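Local atomic coordinates of 70 kDa protein (Xanthomonas sp., PDB entry 4B2N), a protein that cleaves rubber (latex) oxidatively and processively as a dihaem c-type cytochrome dioxygenase, and is probably related to the cytochrome c peroxidases. Residues L258-D263 with N602-Y607; T268-L273 with D465-S470; S272-V277 with R473-A478; R442-S447 with I479-G484. All blocks are in the same frame, centred on the assembly; numbering follows the deposited sequence. Where two conformers were deposited one is given.

Contact 1. Residues L258-D263 with N602-Y607; sequences LPALFD and NVAAQY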
loop_
_atom_site.group_PDB
_atom_site.type_symbol
_atom_site.label_atom_id
_atom_site.label_comp_id
_atom_site.label_asym_id
_atom_site.label_seq_id
_atom_site.Cartn_x
_atom_site.Cartn_y
_atom_site.Cartn_z
ATOM N N LEU A 258 -12.154 10.669 4.469
ATOM C CA LEU A 258 -12.481 10.456 5.892
ATOM C C LEU A 258 -13.191 11.643 6.612
ATOM O O LEU A 258 -14.309 11.453 7.173
ATOM C CB LEU A 258 -11.189 9.999 6.672
ATOM C CG LEU A 258 -10.620 8.612 6.293
ATOM C CD1 LEU A 258 -9.372 8.351 7.075
ATOM C CD2 LEU A 258 -11.654 7.506 6.574
ATOM N N PRO A 259 -12.591 12.842 6.625
ATOM C CA PRO A 259 -13.287 13.861 7.458
ATOM C C PRO A 259 -14.586 14.387 6.891
ATOM O O PRO A 259 -15.348 15.016 7.642
ATOM C CB PRO A 259 -12.267 14.986 7.577
ATOM C CG PRO A 259 -11.319 14.793 6.431
ATOM C CD PRO A 259 -11.239 13.303 6.243
ATOM N N ALA A 260 -14.843 14.117 5.606
ATOM C CA ALA A 260 -16.130 14.457 4.994
ATOM C C ALA A 260 -17.273 13.644 5.546
ATOM O O ALA A 260 -18.339 14.164 5.661
ATOM C CB ALA A 260 -16.091 14.254 3.478
ATOM N N LEU A 261 -17.049 12.361 5.868
ATOM C CA LEU A 261 -18.132 11.434 6.164
ATOM C C LEU A 261 -18.194 11.185 7.659
ATOM O O LEU A 261 -19.286 11.049 8.202
ATOM C CB LEU A 261 -17.864 10.100 5.473
ATOM C CG LEU A 261 -18.495 9.809 4.083
ATOM C CD1 LEU A 261 -18.606 11.042 3.205
ATOM C CD2 LEU A 261 -17.684 8.697 3.367
ATOM N N PHE A 262 -17.022 11.208 8.326
ATOM C CA PHE A 262 -16.921 10.620 9.687
ATOM C C PHE A 262 -16.457 11.651 10.655
ATOM O O PHE A 262 -15.579 12.413 10.348
ATOM C CB PHE A 262 -15.909 9.451 9.754
ATOM C CG PHE A 262 -16.291 8.300 8.837
ATOM C CD1 PHE A 262 -17.342 7.496 9.162
ATOM C CD2 PHE A 262 -15.630 8.112 7.622
ATOM C CE1 PHE A 262 -17.734 6.461 8.316
ATOM C CE2 PHE A 262 -16.031 7.111 6.720
ATOM C CZ PHE A 262 -17.066 6.255 7.092
ATOM N N ASP A 263 -17.048 11.640 11.820
ATOM C CA ASP A 263 -16.600 12.469 12.917
ATOM C C ASP A 263 -15.159 12.023 13.233
ATOM O O ASP A 263 -14.850 10.827 13.382
ATOM C CB ASP A 263 -17.568 12.214 14.095
ATOM C CG ASP A 263 -17.211 13.025 15.336
ATOM O OD1 ASP A 263 -16.070 12.888 15.823
ATOM O OD2 ASP A 263 -18.060 13.805 15.864
ATOM N N ASN A 602 -17.364 11.472 -5.550
ATOM C CA ASN A 602 -18.799 11.393 -5.731
ATOM C C ASN A 602 -19.477 10.893 -4.505
ATOM O O ASN A 602 -20.592 11.320 -4.201
ATOM C CB ASN A 602 -19.157 10.585 -7.004
ATOM C CG ASN A 602 -18.659 11.330 -8.248
ATOM O OD1 ASN A 602 -17.568 11.078 -8.778
ATOM N ND2 ASN A 602 -19.393 12.345 -8.618
ATOM N N VAL A 603 -18.802 10.014 -3.765
ATOM C CA VAL A 603 -19.352 9.577 -2.445
ATOM C C VAL A 603 -19.523 10.781 -1.491
ATOM O O VAL A 603 -20.557 10.965 -0.839
ATOM C CB VAL A 603 -18.435 8.462 -1.840
ATOM C CG1 VAL A 603 -18.816 8.171 -0.376
ATOM C CG2 VAL A 603 -18.612 7.193 -2.660
ATOM N N ALA A 604 -18.467 11.544 -1.352
ATOM C CA ALA A 604 -18.491 12.823 -0.626
ATOM C C ALA A 604 -19.616 13.750 -1.094
ATOM O O ALA A 604 -20.406 14.209 -0.244
ATOM C CB ALA A 604 -17.146 13.516 -0.778
ATOM N N ALA A 605 -19.714 13.974 -2.415
ATOM C CA ALA A 605 -20.756 14.864 -2.986
ATOM C C ALA A 605 -22.087 14.330 -2.559
ATOM O O ALA A 605 -22.951 15.046 -2.019
ATOM C CB ALA A 605 -20.656 14.874 -4.499
ATOM N N GLN A 606 -22.268 13.033 -2.728
ATOM C CA GLN A 606 -23.605 12.506 -2.434
ATOM C C GLN A 606 -23.938 12.570 -0.939
ATOM O O GLN A 606 -25.072 12.934 -0.585
ATOM C CB GLN A 606 -23.786 11.056 -2.973
ATOM C CG GLN A 606 -25.184 10.512 -2.695
ATOM C CD GLN A 606 -25.320 9.079 -3.159
ATOM O OE1 GLN A 606 -24.365 8.305 -3.055
ATOM N NE2 GLN A 606 -26.483 8.735 -3.748
ATOM N N TYR A 607 -23.013 12.177 -0.059
ATOM C CA TYR A 607 -23.285 12.326 1.377
ATOM C C TYR A 607 -23.439 13.782 1.819
ATOM O O TYR A 607 -23.955 14.040 2.888
ATOM C CB TYR A 607 -22.164 11.713 2.230
ATOM C CG TYR A 607 -22.394 10.228 2.424
ATOM C CD1 TYR A 607 -21.933 9.310 1.480
ATOM C CD2 TYR A 607 -23.119 9.761 3.490
ATOM C CE1 TYR A 607 -22.153 7.928 1.627
ATOM C CE2 TYR A 607 -23.330 8.409 3.665
ATOM C CZ TYR A 607 -22.845 7.486 2.747
ATOM O OH TYR A 607 -23.143 6.135 2.934
#

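Contact 2. Residues T268-L273 with D465-S470; sequences TLAPSL and DNIVAS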
loop_
_atom_site.group_PDB
_atom_site.type_symbol
_atom_site.label_atom_id
_atom_site.label_comp_id
_atom_site.label_asym_id
_atom_site.label_seq_id
_atom_site.Cartn_x
_atom_site.Cartn_y
_atom_site.Cartn_z
ATOM N N THR A 268 -18.237 8.304 14.262
ATOM C CA THR A 268 -19.617 8.372 13.865
ATOM C C THR A 268 -19.730 8.800 12.380
ATOM O O THR A 268 -19.002 9.675 11.892
ATOM C CB THR A 268 -20.376 9.427 14.704
ATOM O OG1 THR A 268 -20.209 9.138 16.098
ATOM C CG2 THR A 268 -21.822 9.427 14.364
ATOM N N LEU A 269 -20.582 8.105 11.645
ATOM C CA LEU A 269 -20.903 8.529 10.302
ATOM C C LEU A 269 -21.795 9.785 10.443
ATOM O O LEU A 269 -22.919 9.711 10.866
ATOM C CB LEU A 269 -21.676 7.436 9.550
ATOM C CG LEU A 269 -22.182 7.746 8.133
ATOM C CD1 LEU A 269 -21.025 8.134 7.222
ATOM C CD2 LEU A 269 -22.947 6.566 7.518
ATOM N N ALA A 270 -21.251 10.928 10.116
ATOM C CA ALA A 270 -21.947 12.197 10.308
ATOM C C ALA A 270 -21.280 13.175 9.349
ATOM O O ALA A 270 -20.338 13.861 9.710
ATOM C CB ALA A 270 -21.798 12.647 11.775
ATOM N N PRO A 271 -21.727 13.209 8.103
ATOM C CA PRO A 271 -21.081 13.998 7.076
ATOM C C PRO A 271 -21.122 15.463 7.370
ATOM O O PRO A 271 -22.097 15.892 8.003
ATOM C CB PRO A 271 -21.966 13.689 5.852
ATOM C CG PRO A 271 -22.286 12.278 6.093
ATOM C CD PRO A 271 -22.764 12.363 7.514
ATOM N N SER A 272 -20.092 16.209 6.978
ATOM C CA SER A 272 -20.104 17.670 7.214
ATOM C C SER A 272 -19.279 18.290 6.143
ATOM O O SER A 272 -18.378 17.646 5.624
ATOM C CB SER A 272 -19.451 17.989 8.575
ATOM O OG SER A 272 -19.221 19.392 8.811
ATOM N N LEU A 273 -19.567 19.552 5.826
ATOM C CA LEU A 273 -18.704 20.350 4.921
ATOM C C LEU A 273 -17.455 20.899 5.650
ATOM O O LEU A 273 -16.541 21.314 5.013
ATOM C CB LEU A 273 -19.497 21.578 4.436
ATOM C CG LEU A 273 -20.754 21.260 3.620
ATOM C CD1 LEU A 273 -21.540 22.512 3.260
ATOM C CD2 LEU A 273 -20.184 20.578 2.382
ATOM N N ASP A 465 -21.583 9.883 20.561
ATOM C CA ASP A 465 -21.793 9.288 19.293
ATOM C C ASP A 465 -23.187 9.742 18.913
ATOM O O ASP A 465 -24.148 9.005 19.072
ATOM C CB ASP A 465 -21.755 7.769 19.469
ATOM C CG ASP A 465 -21.967 7.042 18.205
ATOM O OD1 ASP A 465 -21.818 7.583 17.113
ATOM O OD2 ASP A 465 -22.326 5.880 18.283
ATOM N N ASN A 466 -23.314 10.991 18.492
ATOM C CA ASN A 466 -24.613 11.413 17.972
ATOM C C ASN A 466 -24.408 12.599 17.094
ATOM O O ASN A 466 -23.397 13.296 17.172
ATOM C CB ASN A 466 -25.725 11.597 19.021
ATOM C CG ASN A 466 -25.636 12.890 19.745
ATOM O OD1 ASN A 466 -24.888 12.973 20.722
ATOM N ND2 ASN A 466 -26.354 13.929 19.278
ATOM N N ILE A 467 -25.318 12.659 16.156
ATOM C CA ILE A 467 -25.200 13.443 14.936
ATOM C C ILE A 467 -25.308 14.895 15.381
ATOM O O ILE A 467 -24.481 15.721 14.971
ATOM C CB ILE A 467 -26.352 13.099 13.948
ATOM C CG1 ILE A 467 -26.218 11.670 13.381
ATOM C CG2 ILE A 467 -26.416 14.110 12.787
ATOM C CD1 ILE A 467 -24.959 11.505 12.584
ATOM N N VAL A 468 -26.243 15.213 16.280
ATOM C CA VAL A 468 -26.400 16.615 16.724
ATOM C C VAL A 468 -25.105 17.114 17.371
ATOM O O VAL A 468 -24.594 18.214 17.021
ATOM C CB VAL A 468 -27.597 16.771 17.700
ATOM C CG1 VAL A 468 -27.507 18.055 18.501
ATOM C CG2 VAL A 468 -28.890 16.671 16.907
ATOM N N ALA A 469 -24.532 16.278 18.247
ATOM C CA ALA A 469 -23.327 16.691 18.971
ATOM C C ALA A 469 -22.138 16.733 17.990
ATOM O O ALA A 469 -21.211 17.581 18.096
ATOM C CB ALA A 469 -23.106 15.724 20.115
ATOM N N SER A 470 -22.130 15.801 17.041
ATOM C CA SER A 470 -21.083 15.834 16.031
ATOM C C SER A 470 -21.118 17.154 15.247
ATOM O O SER A 470 -20.073 17.769 14.986
ATOM C CB SER A 470 -21.162 14.653 15.093
ATOM O OG SER A 470 -19.994 14.667 14.258
HETATM O O HOH W 1 -20.212 15.696 11.895
#

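Contact 3. Residues S272-V277 with R473-A478; sequences SLLEYV and RRVPRA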
loop_
_atom_site.group_PDB
_atom_site.type_symbol
_atom_site.label_atom_id
_atom_site.label_comp_id
_atom_site.label_asym_id
_atom_site.label_seq_id
_atom_site.Cartn_x
_atom_site.Cartn_y
_atom_site.Cartn_z
ATOM N N SER A 272 -20.092 16.209 6.978
ATOM C CA SER A 272 -20.104 17.670 7.214
ATOM C C SER A 272 -19.279 18.290 6.143
ATOM O O SER A 272 -18.378 17.646 5.624
ATOM C CB SER A 272 -19.451 17.989 8.575
ATOM O OG SER A 272 -19.221 19.392 8.811
ATOM N N LEU A 273 -19.567 19.552 5.826
ATOM C CA LEU A 273 -18.704 20.350 4.921
ATOM C C LEU A 273 -17.455 20.899 5.650
ATOM O O LEU A 273 -16.541 21.314 5.013
ATOM C CB LEU A 273 -19.497 21.578 4.436
ATOM C CG LEU A 273 -20.754 21.260 3.620
ATOM C CD1 LEU A 273 -21.540 22.512 3.260
ATOM C CD2 LEU A 273 -20.184 20.578 2.382
ATOM N N LEU A 274 -17.429 20.924 6.972
ATOM C CA LEU A 274 -16.553 21.846 7.714
ATOM C C LEU A 274 -15.095 21.437 7.785
ATOM O O LEU A 274 -14.158 22.272 7.998
ATOM C CB LEU A 274 -17.089 21.963 9.152
ATOM C CG LEU A 274 -18.024 23.132 9.335
ATOM C CD1 LEU A 274 -19.150 22.914 8.386
ATOM C CD2 LEU A 274 -18.552 23.050 10.713
ATOM N N GLU A 275 -14.852 20.141 7.628
ATOM C CA GLU A 275 -13.464 19.658 7.688
ATOM C C GLU A 275 -12.930 19.036 6.401
ATOM O O GLU A 275 -11.806 18.598 6.335
ATOM C CB GLU A 275 -13.309 18.683 8.854
ATOM C CG GLU A 275 -13.575 19.362 10.197
ATOM C CD GLU A 275 -13.103 18.464 11.326
ATOM O OE1 GLU A 275 -11.863 18.498 11.671
ATOM O OE2 GLU A 275 -13.932 17.696 11.870
ATOM N N TYR A 276 -13.769 18.983 5.391
ATOM C CA TYR A 276 -13.367 18.505 4.079
ATOM C C TYR A 276 -12.869 19.645 3.198
ATOM O O TYR A 276 -13.638 20.566 2.907
ATOM C CB TYR A 276 -14.596 17.917 3.439
ATOM C CG TYR A 276 -14.343 17.215 2.129
ATOM C CD1 TYR A 276 -13.331 16.236 2.009
ATOM C CD2 TYR A 276 -15.157 17.492 1.023
ATOM C CE1 TYR A 276 -13.112 15.575 0.782
ATOM C CE2 TYR A 276 -14.954 16.874 -0.200
ATOM C CZ TYR A 276 -13.954 15.898 -0.331
ATOM O OH TYR A 276 -13.791 15.262 -1.574
ATOM N N VAL A 277 -11.619 19.546 2.724
ATOM C CA VAL A 277 -11.038 20.561 1.815
ATOM C C VAL A 277 -11.389 20.016 0.418
ATOM O O VAL A 277 -10.666 19.178 -0.106
ATOM C CB VAL A 277 -9.510 20.711 2.067
ATOM C CG1 VAL A 277 -8.857 21.724 1.121
ATOM C CG2 VAL A 277 -9.250 21.106 3.519
ATOM N N ARG A 473 -19.605 19.967 17.365
ATOM C CA ARG A 473 -18.123 19.942 17.465
ATOM C C ARG A 473 -17.406 20.338 16.174
ATOM O O ARG A 473 -16.230 20.810 16.231
ATOM C CB ARG A 473 -17.629 18.519 17.839
ATOM C CG ARG A 473 -17.907 18.147 19.316
ATOM C CD ARG A 473 -17.460 16.717 19.641
ATOM N NE ARG A 473 -17.988 15.638 18.787
ATOM C CZ ARG A 473 -18.992 14.832 19.142
ATOM N NH1 ARG A 473 -19.648 15.067 20.276
ATOM N NH2 ARG A 473 -19.334 13.799 18.380
ATOM N N ARG A 474 -18.033 20.052 15.032
ATOM C CA ARG A 474 -17.412 20.437 13.700
ATOM C C ARG A 474 -16.928 21.895 13.616
ATOM O O ARG A 474 -15.854 22.224 13.025
ATOM C CB ARG A 474 -18.386 20.146 12.525
ATOM C CG ARG A 474 -18.583 18.664 12.285
ATOM C CD ARG A 474 -17.331 18.011 11.667
ATOM N NE ARG A 474 -17.767 16.728 11.117
ATOM C CZ ARG A 474 -17.021 15.940 10.385
ATOM N NH1 ARG A 474 -15.766 16.266 10.154
ATOM N NH2 ARG A 474 -17.580 14.852 9.854
ATOM N N VAL A 475 -17.721 22.816 14.173
ATOM C CA VAL A 475 -17.421 24.248 13.977
ATOM C C VAL A 475 -16.109 24.645 14.713
ATOM O O VAL A 475 -15.171 25.134 14.091
ATOM C CB VAL A 475 -18.636 25.117 14.397
ATOM C CG1 VAL A 475 -18.286 26.581 14.218
ATOM C CG2 VAL A 475 -19.870 24.775 13.565
ATOM N N PRO A 476 -16.016 24.402 16.050
ATOM C CA PRO A 476 -14.769 24.785 16.706
ATOM C C PRO A 476 -13.643 23.920 16.222
ATOM O O PRO A 476 -12.533 24.372 16.247
ATOM C CB PRO A 476 -14.984 24.476 18.210
ATOM C CG PRO A 476 -16.202 23.614 18.244
ATOM C CD PRO A 476 -17.017 24.019 17.054
ATOM N N ARG A 477 -13.914 22.701 15.748
ATOM C CA ARG A 477 -12.788 21.935 15.079
ATOM C C ARG A 477 -12.236 22.666 13.852
ATOM O O ARG A 477 -10.973 22.880 13.684
ATOM C CB ARG A 477 -13.281 20.519 14.713
ATOM C CG ARG A 477 -13.348 19.568 15.965
ATOM C CD ARG A 477 -13.817 18.131 15.582
ATOM N NE ARG A 477 -12.849 17.646 14.610
ATOM C CZ ARG A 477 -11.633 17.180 14.844
ATOM N NH1 ARG A 477 -11.178 17.027 16.095
ATOM N NH2 ARG A 477 -10.844 16.901 13.809
ATOM N N ALA A 478 -13.153 23.081 12.974
ATOM C CA ALA A 478 -12.773 23.812 11.728
ATOM C C ALA A 478 -12.033 25.108 12.079
ATOM O O ALA A 478 -11.094 25.507 11.400
ATOM C CB ALA A 478 -14.021 24.102 10.883
#

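Contact 4. Residues R442-S447 with I479-G484; sequences RRAWNS and IYNNGG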
loop_
_atom_site.group_PDB
_atom_site.type_symbol
_atom_site.label_atom_id
_atom_site.label_comp_id
_atom_site.label_asym_id
_atom_site.label_seq_id
_atom_site.Cartn_x
_atom_site.Cartn_y
_atom_site.Cartn_z
ATOM N N ARG A 442 -4.121 18.316 7.921
ATOM C CA ARG A 442 -3.307 17.694 8.953
ATOM C C ARG A 442 -3.853 18.019 10.336
ATOM O O ARG A 442 -3.872 17.172 11.216
ATOM C CB ARG A 442 -1.816 18.062 8.797
ATOM C CG ARG A 442 -1.219 17.421 7.559
ATOM C CD ARG A 442 0.284 17.632 7.445
ATOM N NE ARG A 442 0.662 19.012 7.726
ATOM C CZ ARG A 442 0.710 19.971 6.821
ATOM N NH1 ARG A 442 0.398 19.719 5.576
ATOM N NH2 ARG A 442 1.050 21.198 7.171
ATOM N N ARG A 443 -4.361 19.232 10.515
ATOM C CA ARG A 443 -4.866 19.582 11.834
ATOM C C ARG A 443 -6.152 18.797 12.179
ATOM O O ARG A 443 -6.322 18.479 13.363
ATOM C CB ARG A 443 -5.160 21.066 11.955
ATOM C CG ARG A 443 -3.913 21.883 12.206
ATOM C CD ARG A 443 -4.311 23.357 12.406
ATOM N NE ARG A 443 -3.074 24.099 12.656
ATOM C CZ ARG A 443 -2.941 25.084 13.559
ATOM N NH1 ARG A 443 -3.971 25.474 14.325
ATOM N NH2 ARG A 443 -1.720 25.650 13.751
ATOM N N ALA A 444 -7.014 18.554 11.190
ATOM C CA ALA A 444 -8.210 17.743 11.398
ATOM C C ALA A 444 -7.846 16.312 11.898
ATOM O O ALA A 444 -8.486 15.717 12.769
ATOM C CB ALA A 444 -8.966 17.597 10.089
ATOM N N TRP A 445 -6.856 15.729 11.217
ATOM C CA TRP A 445 -6.305 14.447 11.593
ATOM C C TRP A 445 -5.673 14.482 12.995
ATOM O O TRP A 445 -5.941 13.604 13.848
ATOM C CB TRP A 445 -5.231 14.089 10.540
ATOM C CG TRP A 445 -4.483 12.853 10.915
ATOM C CD1 TRP A 445 -3.457 12.741 11.842
ATOM C CD2 TRP A 445 -4.696 11.526 10.392
ATOM N NE1 TRP A 445 -3.007 11.433 11.909
ATOM C CE2 TRP A 445 -3.730 10.662 11.050
ATOM C CE3 TRP A 445 -5.583 10.974 9.443
ATOM C CZ2 TRP A 445 -3.662 9.280 10.798
ATOM C CZ3 TRP A 445 -5.478 9.580 9.167
ATOM C CH2 TRP A 445 -4.522 8.766 9.820
ATOM N N ASN A 446 -4.739 15.435 13.202
ATOM C CA ASN A 446 -3.961 15.596 14.434
ATOM C C ASN A 446 -4.803 15.765 15.691
ATOM O O ASN A 446 -4.358 15.461 16.798
ATOM C CB ASN A 446 -3.046 16.808 14.300
ATOM C CG ASN A 446 -1.925 16.565 13.310
ATOM O OD1 ASN A 446 -1.704 15.403 12.916
ATOM N ND2 ASN A 446 -1.191 17.626 12.912
ATOM N N SER A 447 -6.005 16.295 15.534
ATOM C CA SER A 447 -6.855 16.622 16.656
ATOM C C SER A 447 -7.947 15.566 16.849
ATOM O O SER A 447 -9.020 15.905 17.335
ATOM C CB SER A 447 -7.521 18.018 16.420
ATOM O OG SER A 447 -8.329 17.972 15.235
ATOM N N ILE A 479 -12.462 25.771 13.156
ATOM C CA ILE A 479 -11.763 26.947 13.618
ATOM C C ILE A 479 -10.312 26.644 13.999
ATOM O O ILE A 479 -9.357 27.359 13.569
ATOM C CB ILE A 479 -12.513 27.600 14.785
ATOM C CG1 ILE A 479 -13.825 28.242 14.244
ATOM C CG2 ILE A 479 -11.610 28.647 15.443
ATOM C CD1 ILE A 479 -14.808 28.504 15.405
ATOM N N TYR A 480 -10.121 25.595 14.782
ATOM C CA TYR A 480 -8.774 25.142 15.094
ATOM C C TYR A 480 -8.020 24.779 13.801
ATOM O O TYR A 480 -6.863 25.200 13.618
ATOM C CB TYR A 480 -8.762 23.894 16.014
ATOM C CG TYR A 480 -7.371 23.359 16.093
ATOM C CD1 TYR A 480 -6.372 24.093 16.757
ATOM C CD2 TYR A 480 -7.016 22.151 15.443
ATOM C CE1 TYR A 480 -5.050 23.648 16.754
ATOM C CE2 TYR A 480 -5.710 21.674 15.479
ATOM C CZ TYR A 480 -4.741 22.442 16.137
ATOM O OH TYR A 480 -3.466 21.946 16.146
ATOM N N ASN A 481 -8.661 24.024 12.919
ATOM C CA ASN A 481 -8.021 23.615 11.645
ATOM C C ASN A 481 -7.520 24.819 10.807
ATOM O O ASN A 481 -6.485 24.745 10.073
ATOM C CB ASN A 481 -9.001 22.775 10.820
ATOM C CG ASN A 481 -9.316 21.445 11.484
ATOM O OD1 ASN A 481 -8.651 21.048 12.446
ATOM N ND2 ASN A 481 -10.335 20.735 10.941
ATOM N N ASN A 482 -8.195 25.956 11.003
ATOM C CA ASN A 482 -7.889 27.175 10.254
ATOM C C ASN A 482 -7.104 28.162 11.121
ATOM O O ASN A 482 -7.112 29.372 10.872
ATOM C CB ASN A 482 -9.196 27.774 9.679
ATOM C CG ASN A 482 -9.845 26.871 8.573
ATOM O OD1 ASN A 482 -10.649 25.856 8.809
ATOM N ND2 ASN A 482 -9.493 27.218 7.349
ATOM N N GLY A 483 -6.432 27.683 12.160
ATOM C CA GLY A 483 -5.483 28.542 12.913
ATOM C C GLY A 483 -5.988 29.158 14.193
ATOM O O GLY A 483 -5.258 29.902 14.852
ATOM N N GLY A 484 -7.227 28.835 14.559
ATOM C CA GLY A 484 -7.860 29.282 15.789
ATOM C C GLY A 484 -7.466 28.476 17.032
ATOM O O GLY A 484 -6.560 27.617 16.970
HETATM O O HOH W 2 -3.840 27.335 16.268
HETATM O O HOH W 3 -1.923 19.974 14.771
HETATM O O HOH W 4 -10.060 20.047 14.798
#

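Contact 1. Residues L258-D263 with N602-Y607
Leu261 carries most of this purely apolar contact, its two methyl groups divided between two residues that lie one helical turn apart. CD1 rests against the base of Tyr607, 3.7 Å from Tyr607 CB, and approaches the ring obliquely. The other branch, CD2, turns to the preceding turn and meets Val603 CG1 at 3.9 Å. In both pairs the side chains run at about a right angle to each other, and the leucine thereby lies across the turn from Val603 to Tyr607. Its first torsion is unusual (chi1 -95°), and its branched end reaches the opposite helix although CB does not point straight at it. Val603 offers CG1, the branch anti to its backbone N, while the ring of Tyr607 has Leu261 CG above one face near the rim.

A second, looser element is the alanine pair. Ala260 CB points to the other helix and comes 4.4 Å from Ala604 CB, and Leu261 CD1 also comes within 4.2 Å of Ala604 CA. The CA atoms of Ala260 and Ala604, the nearest pair, are 6.3 Å apart; both side chains are single methyls, and the longer leucine packs beside them.

No backbone bond joins the two segments. Leu258 O accepts from the N atoms of both Leu261 and Phe262 at the irregular end of its helix, whereas Tyr607 N to Val603 O belongs to the regular last turn of helix 599-607.

The contact thus joins the C-terminal ends of helices 253-261 and 599-607. Tyr276 lies against Ala260 and Ala604, backbone bonds tie Ala260 and Leu261 to Ser272 and Ala270, and Gln606 is bonded to Leu237 N.

Contact 2. Residues T268-L273 with D465-S470
Thr268 gives its hydroxyl to Asp465 in a very short hydrogen bond, 2.5 Å from OG1 to OD1. Each side chain is turned to suit it. Thr268 holds OG1 beside its backbone N (chi1 -55°), with CG2 on the carbonyl side; Asp465 swings its carboxylate opposite its own N (chi1 180°), which carries OD1 across to the threonine. The same oxygen also lies 3.3 Å from Thr268 CG2, so the carboxylate sits against the methyl as well as the hydroxyl. Thr268 OG1 is bonded in addition to Thr266 OG1.

Asn466 occupies the N-cap position of helix 467-481, and the contact sets the extended chain after helix 253-261 against the first turn of that helix. Ile467, on this turn, folds its long branch down onto the chain, with CG1 beside the backbone N. Its terminal CD1 presses on Ala270 CB at 3.5 Å, tighter than usual for two carbons, and lies 3.2 Å from Leu269 O; Thr268 CG2 is a more distant neighbour on the same side.

One turn further on, Ser470 brings OG to 3.7 Å from Ala270 CB. A water bridges the two segments here, donating to Ser470 OG at 2.6 Å and to Ala270 O at 2.9 Å. The serine hydroxyl is also hydrogen-bonded to Asp263 OD2, and Ala270 O receives a further bond from Arg474 NH2.

Contact 3. Residues S272-V277 with R473-A478
The Arg474 guanidinium has Ser272 CB over one face, 3.3 Å from NE and displaced toward the rim, while the carboxylate of Glu275 lies at its edge. A bend in the Arg474 chain at chi2 (-72°) helps to place the group between these two residues. That carboxylate stands almost perpendicular to the guanidinium, the planes 84° apart, so NH1 reaches OE2 from above the carboxylate plane at 2.9 Å. The Arg477 guanidinium also has Glu275 at its edge, but grips it side-on with two nitrogens: NE bonds to OE2 at 2.9 Å in a nearly straight bond (173°), and NH2 bonds to OE1 at 2.9 Å on the syn lone pair. OE2 thus takes one arginine from each face of its plane.

Glu275, Arg474 and Arg477 form a salt-bridge network that fastens the loop after helix 253-261 to one side of helix 467-481, with the arginines one turn apart. The network has further partners: Glu275 OE1 accepts from Asn481 ND2, Arg474 NH1 donates to Pro259 O, and Arg477 NH1 to Ser447 O. The several donors round the buried carboxylate would probably favour its charged form.

Ser272 OG accepts from Leu274 N at 3.0 Å, an ST turn that shapes the chain just ahead of Glu275. Leu274 crosses the Arg474 side chain at a slant: CD2 packs on Arg474 CB at 3.4 Å and on Val475 CG2 at 3.6 Å, while its backbone oxygen and CB sit next to Ala478 CB.

Contact 4. Residues R442-S447 with I479-G484
Arg443 packs over the ring of Tyr480, and these two residues, with Asn481, bury most of the surface. The arginine chain is extended from CG to NE and crosses the tyrosine at about a right angle. Its CD sits over the ring face, 4.1 Å from the centroid, in a CH-pi contact. Further out the guanidinium stacks on the ring with the planes 28° apart, and CZ, 4.6 Å from the centroid, makes an off-centre cation-pi interaction. The same NH1 that lies near the ring donates to Tyr480 O at 3.0 Å, and that oxygen also accepts from Gly483 N on the other face of its plane. A second nitrogen, NE, forms a salt bridge with Glu439 OE2.

Tyr480 reaches this place with its ring anti to the backbone N (chi1 170°). Its hydroxyl is linked through a water to Asn446 ND2.

Asn481 sets its amide against Ala444: ND2, whose polar partner is Glu275, is 3.5 Å from Ala444 CB. A second water joins OD1 to Ser447 OG, which in turn donates to Arg443 O at 2.8 Å.

Gly483, with positive phi, is the C-prime residue of the Schellman motif that closes helix 467-481, and a third water bridges Arg443 NH1, from which it accepts, and Gly484 O, to which it donates. The arginine thus binds acceptors at the C-terminal end of that helix, where the helix dipole would probably favour a positive charge, and the ring, the carbonyl and the salt bridge to Glu439 together probably fix the orientation of its guanidinium group.

How the contacts relate
Helix 467-481 runs through contacts 2, 3 and 4, meeting the loop after helix 253-261 in the first two and helix 439-446 in the last. Contacts 2 and 3 share Ser272 and Leu273 and have centres about 10 Å apart; contacts 3 and 4 are about 9 Å apart, centre to centre. Contact 1 joins the group through a salt bridge, Asp263 OD2 to Arg473 NH2 (2.8 Å), and the backbone pair Leu261 O and Ala270 N (2.7 Å). Contacts 1 and 4 do not touch. All four lie on the same side of the chain's centre, away from the haem sites; the Val603 side chain in contact 1 is still about 14 Å from a haem.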